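Local coordinates for protein 223aa long hypothetical arylmalonate decarboxylase (Sulfolobus tokodaii, PDB 2DGD) that is of unknown function but is probably an arylmalonate decarboxylase-like lyase related to the aspartate/glutamate racemases, assembled as an octamer, at residues G6-I11 / S67-Y72. Residues are numbered along the deposited sequence; the frame is centred on the assembly and turned at random.
Sequences GRIGVI and SDIIIY
D68, just ahead of I69, reaches across to the backbone of R7: its OD2 accepts R7 N at 2.7 Å through the lone pair turned away from the other carboxylate oxygen, and the bond is bent to 144° at the hydrogen. D68 N returns a bond of 2.7 Å to R7 O, so main chain and side chain of one aspartate hold both polar backbone atoms of R7. The guanidinium group of R7 leads away from the carboxylate, and its NH1 makes a weak hydrogen bond to OD1 of N152 of a neighbouring subunit. Further along, the strands pair in parallel: G9 N donates to I69 O, G9 O accepts I71 N, and I11 N donates to I71 O at 2.9 Å. Strand 6-13 is the middle strand of a parallel three-stranded sheet, between 31-38 and 69-72, in the alpha/beta architecture expected of the aspartate/glutamate racemase clan. On the face of I8, V10, I69 and I71, the I8 CG2 methyl, set anti to the backbone N by chi1 -58°, meets I71 CD1 at 3.7 Å, the two side chains crossing at a slant. I8 lies alongside I69, the I8 CG1 atom 4.2 Å from I69 CG2; helix 202-214 covers I8 through M207 and L211. The other face carries I11, I70 and Y72. Here S67 OG lies beside the CA of G9, a residue with no side chain, and is hydrogen-bonded to L63 O of helix 49-63. I11 CD1 lies 4.2 Å from I70 CG2, and I11 CB approaches the Y72 ring obliquely at CD1. That ring packs on F52 and L56 of the same helix, with its OH hydrogen-bonded to Y76 O.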
ATOM      1  N   GLY A   6     -19.211  15.771  12.792  1.00 22.37           N
ATOM      2  CA  GLY A   6     -19.743  17.082  12.485  1.00 22.16           C
ATOM      3  C   GLY A   6     -20.548  17.078  11.204  1.00 22.22           C
ATOM      4  O   GLY A   6     -20.299  16.272  10.304  1.00 22.24           O
ATOM      5  N   ARG A   7     -21.524  17.979  11.129  1.00 21.80           N
ATOM      6  CA  ARG A   7     -22.380  18.099   9.959  1.00 20.27           C
ATOM      7  C   ARG A   7     -22.399  19.541   9.490  1.00 19.86           C
ATOM      8  O   ARG A   7     -22.797  20.435  10.230  1.00 19.94           O
ATOM      9  CB  ARG A   7     -23.795  17.640  10.298  1.00 18.81           C
ATOM     10  CG  ARG A   7     -23.894  16.169  10.644  1.00 17.57           C
ATOM     11  CD  ARG A   7     -25.214  15.619  10.164  1.00 18.70           C
ATOM     12  NE  ARG A   7     -26.030  15.065  11.241  1.00 19.59           N
ATOM     13  CZ  ARG A   7     -26.147  13.766  11.494  1.00 19.52           C
ATOM     14  NH1 ARG A   7     -26.914  13.357  12.484  1.00 16.37           N
ATOM     15  NH2 ARG A   7     -25.504  12.880  10.743  1.00 22.14           N
ATOM     16  N   ILE A   8     -21.957  19.763   8.258  1.00 19.26           N
ATOM     17  CA  ILE A   8     -21.915  21.108   7.707  1.00 18.90           C
ATOM     18  C   ILE A   8     -22.999  21.331   6.663  1.00 19.01           C
ATOM     19  O   ILE A   8     -23.066  20.636   5.646  1.00 18.68           O
ATOM     20  CB  ILE A   8     -20.536  21.394   7.069  1.00 20.47           C
ATOM     21  CG1 ILE A   8     -19.436  21.212   8.119  1.00 20.50           C
ATOM     22  CG2 ILE A   8     -20.495  22.810   6.507  1.00 19.65           C
ATOM     23  CD1 ILE A   8     -18.038  21.377   7.581  1.00 18.03           C
ATOM     24  N   GLY A   9     -23.861  22.303   6.926  1.00 19.33           N
ATOM     25  CA  GLY A   9     -24.920  22.613   5.988  1.00 19.76           C
ATOM     26  C   GLY A   9     -24.423  23.676   5.029  1.00 19.19           C
ATOM     27  O   GLY A   9     -23.599  24.512   5.397  1.00 19.01           O
ATOM     28  N   VAL A  10     -24.900  23.645   3.795  1.00 18.03           N
ATOM     29  CA  VAL A  10     -24.482  24.639   2.825  1.00 17.70           C
ATOM     30  C   VAL A  10     -25.641  25.084   1.924  1.00 18.38           C
ATOM     31  O   VAL A  10     -26.358  24.261   1.345  1.00 19.09           O
ATOM     32  CB  VAL A  10     -23.303  24.107   1.958  1.00 16.23           C
ATOM     33  CG1 VAL A  10     -23.708  22.839   1.249  1.00 15.03           C
ATOM     34  CG2 VAL A  10     -22.875  25.155   0.947  1.00 15.93           C
ATOM     35  N   ILE A  11     -25.838  26.394   1.842  1.00 17.46           N
ATOM     36  CA  ILE A  11     -26.873  26.952   0.991  1.00 19.52           C
ATOM     37  C   ILE A  11     -26.158  27.440  -0.260  1.00 20.74           C
ATOM     38  O   ILE A  11     -25.251  28.264  -0.173  1.00 21.60           O
ATOM     39  CB  ILE A  11     -27.575  28.154   1.653  1.00 19.47           C
ATOM     40  CG1 ILE A  11     -28.253  27.717   2.948  1.00 19.57           C
ATOM     41  CG2 ILE A  11     -28.600  28.746   0.692  1.00 17.35           C
ATOM     42  CD1 ILE A  11     -28.812  28.869   3.737  1.00 21.82           C
ATOM     43  N   SER A  67     -27.727  20.556  10.497  1.00 28.30           N
ATOM     44  CA  SER A  67     -26.449  21.265  10.511  1.00 26.52           C
ATOM     45  C   SER A  67     -25.884  21.665  11.867  1.00 25.33           C
ATOM     46  O   SER A  67     -26.615  22.028  12.783  1.00 26.47           O
ATOM     47  CB  SER A  67     -26.558  22.526   9.652  1.00 26.85           C
ATOM     48  OG  SER A  67     -26.952  22.213   8.332  1.00 27.67           O
ATOM     49  N   ASP A  68     -24.565  21.599  11.977  1.00 24.03           N
ATOM     50  CA  ASP A  68     -23.868  22.008  13.184  1.00 23.78           C
ATOM     51  C   ASP A  68     -23.456  23.455  12.932  1.00 24.33           C
ATOM     52  O   ASP A  68     -23.271  24.247  13.857  1.00 24.71           O
ATOM     53  CB  ASP A  68     -22.628  21.150  13.417  1.00 23.89           C
ATOM     54  CG  ASP A  68     -22.955  19.831  14.067  1.00 26.05           C
ATOM     55  OD1 ASP A  68     -23.646  19.858  15.102  1.00 26.52           O
ATOM     56  OD2 ASP A  68     -22.522  18.773  13.556  1.00 28.26           O
ATOM     57  N   ILE A  69     -23.299  23.780  11.653  1.00 22.98           N
ATOM     58  CA  ILE A  69     -22.933  25.117  11.219  1.00 21.07           C
ATOM     59  C   ILE A  69     -23.364  25.207   9.766  1.00 21.22           C
ATOM     60  O   ILE A  69     -23.496  24.185   9.100  1.00 20.49           O
ATOM     61  CB  ILE A  69     -21.419  25.369  11.340  1.00 19.66           C
ATOM     62  CG1 ILE A  69     -21.133  26.855  11.145  1.00 18.87           C
ATOM     63  CG2 ILE A  69     -20.657  24.557  10.304  1.00 18.87           C
ATOM     64  CD1 ILE A  69     -19.720  27.244  11.479  1.00 19.08           C
ATOM     65  N   ILE A  70     -23.594  26.419   9.275  1.00 21.91           N
ATOM     66  CA  ILE A  70     -24.041  26.596   7.900  1.00 22.77           C
ATOM     67  C   ILE A  70     -23.168  27.546   7.106  1.00 23.42           C
ATOM     68  O   ILE A  70     -22.721  28.567   7.613  1.00 24.43           O
ATOM     69  CB  ILE A  70     -25.505  27.099   7.865  1.00 22.95           C
ATOM     70  CG1 ILE A  70     -26.427  25.994   8.385  1.00 22.75           C
ATOM     71  CG2 ILE A  70     -25.882  27.530   6.458  1.00 22.05           C
ATOM     72  CD1 ILE A  70     -27.877  26.354   8.400  1.00 24.14           C
ATOM     73  N   ILE A  71     -22.922  27.192   5.852  1.00 24.60           N
ATOM     74  CA  ILE A  71     -22.108  28.007   4.960  1.00 24.32           C
ATOM     75  C   ILE A  71     -23.033  28.600   3.915  1.00 25.62           C
ATOM     76  O   ILE A  71     -23.818  27.874   3.306  1.00 25.80           O
ATOM     77  CB  ILE A  71     -21.052  27.162   4.206  1.00 23.05           C
ATOM     78  CG1 ILE A  71     -20.054  26.550   5.187  1.00 21.29           C
ATOM     79  CG2 ILE A  71     -20.339  28.021   3.177  1.00 21.85           C
ATOM     80  CD1 ILE A  71     -19.041  25.636   4.528  1.00 17.96           C
ATOM     81  N   TYR A  72     -22.949  29.914   3.722  1.00 27.04           N
ATOM     82  CA  TYR A  72     -23.756  30.596   2.713  1.00 27.84           C
ATOM     83  C   TYR A  72     -22.880  30.615   1.464  1.00 28.63           C
ATOM     84  O   TYR A  72     -22.040  31.494   1.296  1.00 28.42           O
ATOM     85  CB  TYR A  72     -24.077  32.024   3.152  1.00 27.80           C
ATOM     86  CG  TYR A  72     -24.963  32.768   2.180  1.00 28.64           C
ATOM     87  CD1 TYR A  72     -26.283  32.373   1.973  1.00 29.47           C
ATOM     88  CD2 TYR A  72     -24.471  33.845   1.439  1.00 28.66           C
ATOM     89  CE1 TYR A  72     -27.094  33.030   1.049  1.00 29.33           C
ATOM     90  CE2 TYR A  72     -25.271  34.510   0.514  1.00 28.55           C
ATOM     91  CZ  TYR A  72     -26.582  34.095   0.323  1.00 29.66           C
ATOM     92  OH  TYR A  72     -27.383  34.727  -0.598  1.00 29.74           O
TER